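Side-chain contacts in Lin2891 protein (Listeria innocua, PDB 3DB0), which is a putative pyridoxamine 5'-phosphate oxidase, probably an FMN-binding oxidoreductase, whose natural substrate is not established: residues 35-40 and 44-49; 95-100 and 111-116. All coordinates share one frame; numbering follows the deposited sequence. Where two conformers were deposited one is given.

Contact 1 of 2, residues 35-40 and 44-49; sequences MTFLHD and LYTPSG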
HETATM    1  N   MSE B  35      -2.662  -3.697  -9.926  1.00 21.95           N
HETATM    2  CA  MSE B  35      -3.205  -4.646  -8.983  1.00 24.11           C
HETATM    3  C   MSE B  35      -2.194  -5.072  -7.910  1.00 23.90           C
HETATM    4  O   MSE B  35      -1.017  -4.699  -7.930  1.00 25.87           O
HETATM    5  CB  MSE B  35      -3.779  -5.874  -9.693  1.00 23.16           C
HETATM    6  CG  MSE B  35      -2.685  -6.665 -10.444  1.00 18.26           C
HETATM    7 SE   MSE B  35      -3.332  -8.025 -11.633  0.75 21.15          SE
HETATM    8  CE  MSE B  35      -4.105  -6.760 -12.951  1.00 25.84           C
ATOM      9  N   THR B  36      -2.716  -5.833  -6.960  1.00 25.59           N
ATOM     10  CA  THR B  36      -1.954  -6.319  -5.808  1.00 26.45           C
ATOM     11  C   THR B  36      -1.283  -7.616  -6.181  1.00 26.17           C
ATOM     12  O   THR B  36      -1.897  -8.513  -6.820  1.00 25.36           O
ATOM     13  CB  THR B  36      -2.861  -6.494  -4.573  1.00 30.86           C
ATOM     14  OG1 THR B  36      -3.453  -5.237  -4.315  1.00 34.72           O
ATOM     15  CG2 THR B  36      -2.088  -6.951  -3.286  1.00 27.33           C
ATOM     16  N   PHE B  37       0.004  -7.634  -5.836  1.00 24.61           N
ATOM     17  CA  PHE B  37       0.882  -8.767  -5.975  1.00 25.96           C
ATOM     18  C   PHE B  37       1.450  -9.215  -4.639  1.00 27.48           C
ATOM     19  O   PHE B  37       2.061  -8.419  -3.932  1.00 28.94           O
ATOM     20  CB  PHE B  37       2.055  -8.432  -6.889  1.00 23.70           C
ATOM     21  CG  PHE B  37       1.648  -8.191  -8.328  1.00 23.74           C
ATOM     22  CD1 PHE B  37       1.529  -9.258  -9.232  1.00 34.82           C
ATOM     23  CD2 PHE B  37       1.292  -6.942  -8.753  1.00 22.32           C
ATOM     24  CE1 PHE B  37       1.140  -9.045 -10.540  1.00 21.88           C
ATOM     25  CE2 PHE B  37       0.867  -6.733 -10.065  1.00 29.50           C
ATOM     26  CZ  PHE B  37       0.791  -7.786 -10.949  1.00 23.07           C
ATOM     27  N   LEU B  38       1.271 -10.501  -4.334  1.00 26.29           N
ATOM     28  CA  LEU B  38       1.985 -11.164  -3.236  1.00 22.58           C
ATOM     29  C   LEU B  38       3.145 -11.915  -3.905  1.00 23.58           C
ATOM     30  O   LEU B  38       3.145 -12.157  -5.131  1.00 24.31           O
ATOM     31  CB  LEU B  38       1.061 -12.166  -2.494  1.00 24.30           C
ATOM     32  CG  LEU B  38      -0.204 -11.470  -1.951  1.00 28.99           C
ATOM     33  CD1 LEU B  38      -1.063 -12.309  -1.031  1.00 27.85           C
ATOM     34  CD2 LEU B  38       0.230 -10.282  -1.168  1.00 36.86           C
ATOM     35  N   HIS B  39       4.166 -12.288  -3.149  1.00 24.95           N
ATOM     36  CA  HIS B  39       5.219 -13.110  -3.721  1.00 23.71           C
ATOM     37  C   HIS B  39       5.700 -14.121  -2.698  1.00 24.00           C
ATOM     38  O   HIS B  39       5.524 -13.993  -1.504  1.00 24.63           O
ATOM     39  CB  HIS B  39       6.402 -12.248  -4.158  1.00 25.67           C
ATOM     40  CG  HIS B  39       7.132 -11.668  -3.004  1.00 25.92           C
ATOM     41  ND1 HIS B  39       8.334 -12.175  -2.557  1.00 25.93           N
ATOM     42  CD2 HIS B  39       6.749 -10.737  -2.098  1.00 24.95           C
ATOM     43  CE1 HIS B  39       8.693 -11.525  -1.467  1.00 19.50           C
ATOM     44  NE2 HIS B  39       7.747 -10.651  -1.168  1.00 25.82           N
ATOM     45  N   ASP B  40       6.261 -15.157  -3.243  1.00 25.95           N
ATOM     46  CA  ASP B  40       6.870 -16.234  -2.544  1.00 25.74           C
ATOM     47  C   ASP B  40       8.167 -16.399  -3.289  1.00 26.80           C
ATOM     48  O   ASP B  40       8.245 -17.022  -4.371  1.00 26.30           O
ATOM     49  CB  ASP B  40       6.062 -17.518  -2.660  1.00 28.09           C
ATOM     50  CG  ASP B  40       6.807 -18.711  -2.030  1.00 35.59           C
ATOM     51  OD1 ASP B  40       7.522 -18.467  -1.061  1.00 33.68           O
ATOM     52  OD2 ASP B  40       6.706 -19.850  -2.510  1.00 41.29           O
ATOM     53  N   LEU B  44       5.273 -14.664  -8.261  1.00 25.60           N
ATOM     54  CA  LEU B  44       4.237 -13.693  -7.960  1.00 23.92           C
ATOM     55  C   LEU B  44       2.838 -14.320  -8.035  1.00 24.50           C
ATOM     56  O   LEU B  44       2.596 -15.321  -8.747  1.00 23.65           O
ATOM     57  CB  LEU B  44       4.299 -12.514  -8.910  1.00 25.35           C
ATOM     58  CG  LEU B  44       5.534 -11.608  -8.957  1.00 27.97           C
ATOM     59  CD1 LEU B  44       5.234 -10.428  -9.852  1.00 30.50           C
ATOM     60  CD2 LEU B  44       5.983 -11.086  -7.647  1.00 33.23           C
ATOM     61  N   TYR B  45       1.949 -13.769  -7.224  1.00 22.63           N
ATOM     62  CA  TYR B  45       0.557 -14.226  -7.142  1.00 22.01           C
ATOM     63  C   TYR B  45      -0.301 -12.978  -7.119  1.00 23.89           C
ATOM     64  O   TYR B  45       0.032 -11.964  -6.503  1.00 24.22           O
ATOM     65  CB  TYR B  45       0.281 -15.069  -5.885  1.00 24.73           C
ATOM     66  CG  TYR B  45       1.042 -16.381  -5.800  1.00 25.85           C
ATOM     67  CD1 TYR B  45       0.621 -17.507  -6.503  1.00 25.94           C
ATOM     68  CD2 TYR B  45       2.118 -16.513  -4.967  1.00 24.88           C
ATOM     69  CE1 TYR B  45       1.307 -18.719  -6.418  1.00 25.39           C
ATOM     70  CE2 TYR B  45       2.807 -17.714  -4.862  1.00 27.64           C
ATOM     71  CZ  TYR B  45       2.401 -18.808  -5.595  1.00 31.16           C
ATOM     72  OH  TYR B  45       3.101 -19.967  -5.529  1.00 33.25           O
ATOM     73  N   THR B  46      -1.355 -12.988  -7.911  1.00 25.20           N
ATOM     74  CA  THR B  46      -2.273 -11.887  -7.865  1.00 22.70           C
ATOM     75  C   THR B  46      -3.728 -12.468  -7.895  1.00 25.43           C
ATOM     76  O   THR B  46      -4.037 -13.397  -8.696  1.00 24.36           O
ATOM     77  CB  THR B  46      -1.972 -10.859  -9.008  1.00 25.94           C
ATOM     78  OG1 THR B  46      -2.760  -9.698  -8.814  1.00 26.71           O
ATOM     79  CG2 THR B  46      -2.268 -11.446 -10.373  1.00 21.15           C
ATOM     80  N   PRO B  47      -4.620 -11.902  -7.054  1.00 24.87           N
ATOM     81  CA  PRO B  47      -6.018 -12.329  -6.965  1.00 26.94           C
ATOM     82  C   PRO B  47      -6.839 -11.983  -8.162  1.00 27.27           C
ATOM     83  O   PRO B  47      -6.582 -11.007  -8.865  1.00 24.64           O
ATOM     84  CB  PRO B  47      -6.548 -11.625  -5.696  1.00 27.69           C
ATOM     85  CG  PRO B  47      -5.589 -10.548  -5.418  1.00 29.16           C
ATOM     86  CD  PRO B  47      -4.315 -10.781  -6.153  1.00 26.04           C
ATOM     87  N   SER B  48      -7.831 -12.820  -8.429  1.00 26.18           N
ATOM     88  CA  SER B  48      -8.735 -12.530  -9.541  1.00 26.44           C
ATOM     89  C   SER B  48     -10.060 -13.263  -9.346  1.00 26.07           C
ATOM     90  O   SER B  48     -10.243 -13.951  -8.348  1.00 24.99           O
ATOM     91  CB  SER B  48      -8.056 -12.884 -10.851  1.00 28.27           C
ATOM     92  OG  SER B  48      -8.814 -12.439 -11.953  1.00 28.45           O
ATOM     93  N   GLY B  49     -11.001 -13.069 -10.261  1.00 26.43           N
ATOM     94  CA  GLY B  49     -12.280 -13.764 -10.238  1.00 25.49           C
ATOM     95  C   GLY B  49     -12.333 -14.654 -11.463  1.00 26.23           C
ATOM     96  O   GLY B  49     -11.735 -14.338 -12.489  1.00 24.88           O
TER
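The carbonyl oxygen of Tyr-45 is held from across the hairpin by two neighbours: Leu-38 N donates a hydrogen bond of 2.9 Å, and Phe-37 CA brings a CA-H...O contact at 3.3 Å. Leu-38 O is served likewise, by a 2.9 Å hydrogen bond from Tyr-45 N and a contact from Leu-44 CA, so both bonds of this antiparallel hydrogen-bonded pair have a CA-H donor beside them. The next pair, His-39 with Leu-44, is non-hydrogen-bonded; there Leu-44 CD2 rests on His-39 CB at 3.7 Å, while the imidazole leads away and its ND1 bonds Gly-41 O in the turn. Leu-44 CD1, the other branch, meets Phe-37 CD1 at 3.9 Å. Thr-46 lies alongside Phe-37, its OG1 above one ring face near the rim. With that hydroxyl anti to the backbone N (chi1 -171°), OG1 is directed at Thr-36 O, but the modelled separation is too short to be trusted in detail. The bent selenomethionine Met-35 crosses Thr-46 at about a right angle, SE lying 3.8 Å from Thr-46 CG2. On the face shared with Leu-38, the Tyr-45 ring receives Asp-40 CB at its edge, 3.9 Å from CE2. Helix 90-100 covers that face, with Ile-96 on Leu-38 and Ile-92 on Tyr-45; helix 6-16 meets His-39 and Leu-44 through Leu-14. Asp-103 of the second subunit accepts a hydrogen bond from Thr-36 N. The arrangement is a beta hairpin within an antiparallel barrel, consistent with the split-barrel fold of FMN-binding proteins.

Contact 2 of 2, residues 95-100 and 111-116; sequences RIWENI and PSFVVI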
ATOM      1  N   ARG B  95      -4.574 -19.719   1.382  1.00 27.12           N
ATOM      2  CA  ARG B  95      -3.619 -18.873   2.051  1.00 28.00           C
ATOM      3  C   ARG B  95      -3.640 -17.429   1.499  1.00 27.43           C
ATOM      4  O   ARG B  95      -3.646 -16.495   2.244  1.00 26.23           O
ATOM      5  CB  ARG B  95      -2.226 -19.475   1.940  1.00 29.52           C
ATOM      6  CG  ARG B  95      -1.170 -18.643   2.624  1.00 33.03           C
ATOM      7  CD  ARG B  95      -1.551 -18.358   4.054  1.00 36.10           C
ATOM      8  NE  ARG B  95      -1.614 -19.565   4.893  1.00 44.98           N
ATOM      9  CZ  ARG B  95      -0.552 -20.088   5.509  1.00 45.17           C
ATOM     10  NH1 ARG B  95       0.646 -19.517   5.379  1.00 47.64           N
ATOM     11  NH2 ARG B  95      -0.679 -21.175   6.240  1.00 43.33           N
ATOM     12  N   ILE B  96      -3.574 -17.280   0.185  1.00 24.35           N
ATOM     13  CA  ILE B  96      -3.644 -16.012  -0.465  1.00 24.04           C
ATOM     14  C   ILE B  96      -4.994 -15.336  -0.101  1.00 24.16           C
ATOM     15  O   ILE B  96      -5.039 -14.141   0.189  1.00 24.92           O
ATOM     16  CB  ILE B  96      -3.515 -16.153  -1.974  1.00 26.27           C
ATOM     17  CG1 ILE B  96      -2.103 -16.689  -2.413  1.00 28.97           C
ATOM     18  CG2 ILE B  96      -3.890 -14.850  -2.684  1.00 24.84           C
ATOM     19  CD1 ILE B  96      -0.982 -15.858  -1.961  1.00 34.68           C
ATOM     20  N   TRP B  97      -6.091 -16.103  -0.123  1.00 23.39           N
ATOM     21  CA  TRP B  97      -7.412 -15.575   0.216  1.00 21.32           C
ATOM     22  C   TRP B  97      -7.391 -14.951   1.611  1.00 24.82           C
ATOM     23  O   TRP B  97      -7.867 -13.834   1.838  1.00 22.90           O
ATOM     24  CB  TRP B  97      -8.509 -16.670   0.070  1.00 24.68           C
ATOM     25  CG  TRP B  97      -9.855 -16.291   0.634  1.00 26.84           C
ATOM     26  CD1 TRP B  97     -10.469 -16.847   1.733  1.00 30.90           C
ATOM     27  CD2 TRP B  97     -10.743 -15.233   0.183  1.00 28.62           C
ATOM     28  NE1 TRP B  97     -11.679 -16.231   1.961  1.00 35.51           N
ATOM     29  CE2 TRP B  97     -11.863 -15.232   1.039  1.00 25.02           C
ATOM     30  CE3 TRP B  97     -10.712 -14.317  -0.863  1.00 27.30           C
ATOM     31  CZ2 TRP B  97     -12.926 -14.350   0.869  1.00 33.32           C
ATOM     32  CZ3 TRP B  97     -11.776 -13.424  -1.000  1.00 31.13           C
ATOM     33  CH2 TRP B  97     -12.843 -13.446  -0.149  1.00 30.56           C
ATOM     34  N   GLU B  98      -6.808 -15.674   2.553  1.00 26.97           N
ATOM     35  CA  GLU B  98      -6.739 -15.249   3.938  1.00 26.44           C
ATOM     36  C   GLU B  98      -5.851 -14.026   4.101  1.00 28.96           C
ATOM     37  O   GLU B  98      -6.113 -13.161   4.936  1.00 29.19           O
ATOM     38  CB  GLU B  98      -6.254 -16.422   4.828  1.00 29.88           C
ATOM     39  CG  GLU B  98      -7.314 -17.468   5.002  1.00 26.25           C
ATOM     40  CD  GLU B  98      -6.844 -18.721   5.698  1.00 33.38           C
ATOM     41  OE1 GLU B  98      -5.735 -18.720   6.269  1.00 45.27           O
ATOM     42  OE2 GLU B  98      -7.578 -19.716   5.625  1.00 31.96           O
ATOM     43  N   ASN B  99      -4.802 -13.934   3.301  0.50 29.09           N
ATOM     44  CA  ASN B  99      -3.927 -12.766   3.379  0.50 30.24           C
ATOM     45  C   ASN B  99      -4.631 -11.531   2.799  0.50 28.65           C
ATOM     46  O   ASN B  99      -4.646 -10.461   3.395  0.50 26.77           O
ATOM     47  CB  ASN B  99      -2.610 -13.018   2.671  0.50 29.92           C
ATOM     48  CG  ASN B  99      -1.696 -11.825   2.727  0.50 30.69           C
ATOM     49  OD1 ASN B  99      -2.090 -10.696   2.398  0.50 29.64           O
ATOM     50  ND2 ASN B  99      -0.463 -12.061   3.132  0.50 29.51           N
ATOM     51  N   ILE B 100      -5.274 -11.717   1.660  1.00 30.14           N
ATOM     52  CA  ILE B 100      -6.007 -10.623   1.019  1.00 30.55           C
ATOM     53  C   ILE B 100      -7.186 -10.080   1.859  1.00 31.12           C
ATOM     54  O   ILE B 100      -7.409  -8.872   1.905  1.00 33.81           O
ATOM     55  CB  ILE B 100      -6.573 -11.098  -0.350  1.00 33.41           C
ATOM     56  CG1 ILE B 100      -5.443 -11.302  -1.341  1.00 44.69           C
ATOM     57  CG2 ILE B 100      -7.521 -10.101  -0.945  1.00 46.54           C
ATOM     58  CD1 ILE B 100      -4.604 -10.098  -1.550  1.00 42.35           C
ATOM     59  N   PRO B 111     -16.484 -18.616  -3.977  1.00 36.20           N
ATOM     60  CA  PRO B 111     -16.335 -19.628  -5.028  1.00 34.17           C
ATOM     61  C   PRO B 111     -15.750 -19.070  -6.329  1.00 28.51           C
ATOM     62  O   PRO B 111     -15.165 -19.789  -7.120  1.00 30.62           O
ATOM     63  CB  PRO B 111     -17.772 -20.107  -5.239  1.00 34.50           C
ATOM     64  CG  PRO B 111     -18.609 -18.913  -4.965  1.00 38.99           C
ATOM     65  CD  PRO B 111     -17.876 -18.144  -3.852  1.00 39.07           C
ATOM     66  N   SER B 112     -15.862 -17.777  -6.513  1.00 26.60           N
ATOM     67  CA  SER B 112     -15.416 -17.192  -7.748  1.00 27.88           C
ATOM     68  C   SER B 112     -13.960 -16.738  -7.624  1.00 25.75           C
ATOM     69  O   SER B 112     -13.380 -16.341  -8.581  1.00 24.21           O
ATOM     70  CB  SER B 112     -16.308 -16.028  -8.139  1.00 31.27           C
ATOM     71  OG  SER B 112     -16.048 -14.912  -7.319  1.00 36.14           O
ATOM     72  N   PHE B 113     -13.377 -16.883  -6.438  1.00 28.87           N
ATOM     73  CA  PHE B 113     -11.999 -16.468  -6.171  1.00 29.00           C
ATOM     74  C   PHE B 113     -10.972 -17.386  -6.865  1.00 27.15           C
ATOM     75  O   PHE B 113     -11.047 -18.609  -6.853  1.00 25.88           O
ATOM     76  CB  PHE B 113     -11.712 -16.374  -4.679  1.00 30.08           C
ATOM     77  CG  PHE B 113     -10.344 -15.797  -4.355  1.00 28.08           C
ATOM     78  CD1 PHE B 113     -10.113 -14.463  -4.483  1.00 27.96           C
ATOM     79  CD2 PHE B 113      -9.328 -16.595  -3.894  1.00 28.83           C
ATOM     80  CE1 PHE B 113      -8.871 -13.921  -4.171  1.00 32.87           C
ATOM     81  CE2 PHE B 113      -8.115 -16.085  -3.558  1.00 26.31           C
ATOM     82  CZ  PHE B 113      -7.872 -14.739  -3.686  1.00 28.17           C
ATOM     83  N   VAL B 114     -10.003 -16.748  -7.492  0.50 24.30           N
ATOM     84  CA  VAL B 114      -8.948 -17.474  -8.163  0.50 23.77           C
ATOM     85  C   VAL B 114      -7.673 -16.706  -7.945  0.50 24.04           C
ATOM     86  O   VAL B 114      -7.685 -15.540  -7.530  0.50 21.68           O
ATOM     87  CB  VAL B 114      -9.214 -17.648  -9.665  0.50 22.73           C
ATOM     88  CG1 VAL B 114     -10.501 -18.419  -9.877  0.50 24.82           C
ATOM     89  CG2 VAL B 114      -9.227 -16.287 -10.371  0.50 22.09           C
ATOM     90  N   VAL B 115      -6.573 -17.401  -8.191  1.00 23.44           N
ATOM     91  CA  VAL B 115      -5.263 -16.829  -8.028  1.00 22.58           C
ATOM     92  C   VAL B 115      -4.462 -17.040  -9.315  1.00 22.66           C
ATOM     93  O   VAL B 115      -4.429 -18.154  -9.858  1.00 20.35           O
ATOM     94  CB  VAL B 115      -4.529 -17.423  -6.795  1.00 23.21           C
ATOM     95  CG1 VAL B 115      -2.998 -16.967  -6.728  1.00 21.96           C
ATOM     96  CG2 VAL B 115      -5.309 -17.102  -5.464  1.00 21.87           C
ATOM     97  N   ILE B 116      -3.929 -15.931  -9.817  1.00 23.01           N
ATOM     98  CA  ILE B 116      -3.004 -15.911 -10.928  1.00 26.40           C
ATOM     99  C   ILE B 116      -1.591 -16.006 -10.398  1.00 25.68           C
ATOM    100  O   ILE B 116      -1.089 -15.150  -9.642  1.00 21.88           O
ATOM    101  CB  ILE B 116      -3.174 -14.688 -11.835  1.00 27.41           C
ATOM    102  CG1 ILE B 116      -4.618 -14.665 -12.348  1.00 25.65           C
ATOM    103  CG2 ILE B 116      -2.137 -14.759 -13.007  1.00 21.73           C
ATOM    104  CD1 ILE B 116      -5.103 -13.351 -12.996  1.00 23.90           C
TER
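Trp-97 turns an edge of its indole onto the ring of Phe-113, an edge-to-face pair with centroids 5.0 Å apart and planes at 59°. CE3 of Trp-97 sits over the middle of the phenyl face, 3.7 Å from Phe-113 CD1, and Trp-97 CB covers the same face further along, 3.7 Å from Phe-113 CE2. Phe-113 reaches the helix because its CG stands anti to the backbone N (chi1 -173°), and its rim then meets Ile-96: the CG2 branch lies near the ring plane, 4.1 Å from Phe-113 CZ. That same methyl touches Val-115 CG2 at 3.8 Å, so one branch of Ile-96 spans two strand residues. Packing slackens around this buried group. One turn after Ile-96, Ile-100 CG1 stops 4.8 Å from Phe-113 CZ, and Ile-100 packs on Trp-104 of the second subunit, whose ring also meets Phe-113 edge-to-face. The helix face turned from the strand, at Arg-95, is exposed. The indole NE1 is satisfied by Glu-108 O in the intervening loop, which also sends Phe-105 against the indole. No hydrogen bond crosses between the segments; helix and strand, at 103° to each other, are held by apolar and aromatic contacts, whose hold comes from burial and shape, with the single polar atom of the indole bonded to the loop.

In the fold
After helix 6-16 and strand 19-26, the chain turns back into strand 29-40 and again, across a two-residue turn, into strand 43-49, the hairpin of contact 1. Contact 2 comes later, in series and without nesting: it closes the twelve-residue loop 101-112 between helix 90-100 and strand 113-126. The two meet through the sheet, since strand 113-126 lies beside strand 43-49, with probable hydrogen bonds from Ile-116 N to Thr-46 O and from Ser-48 N to Val-114 O. Their centres are about 9 Å apart. Helix 90-100 therefore lies against three successive barrel strands, and both contacts reach Trp-104 of the second subunit, which touches Pro-47 and Phe-113.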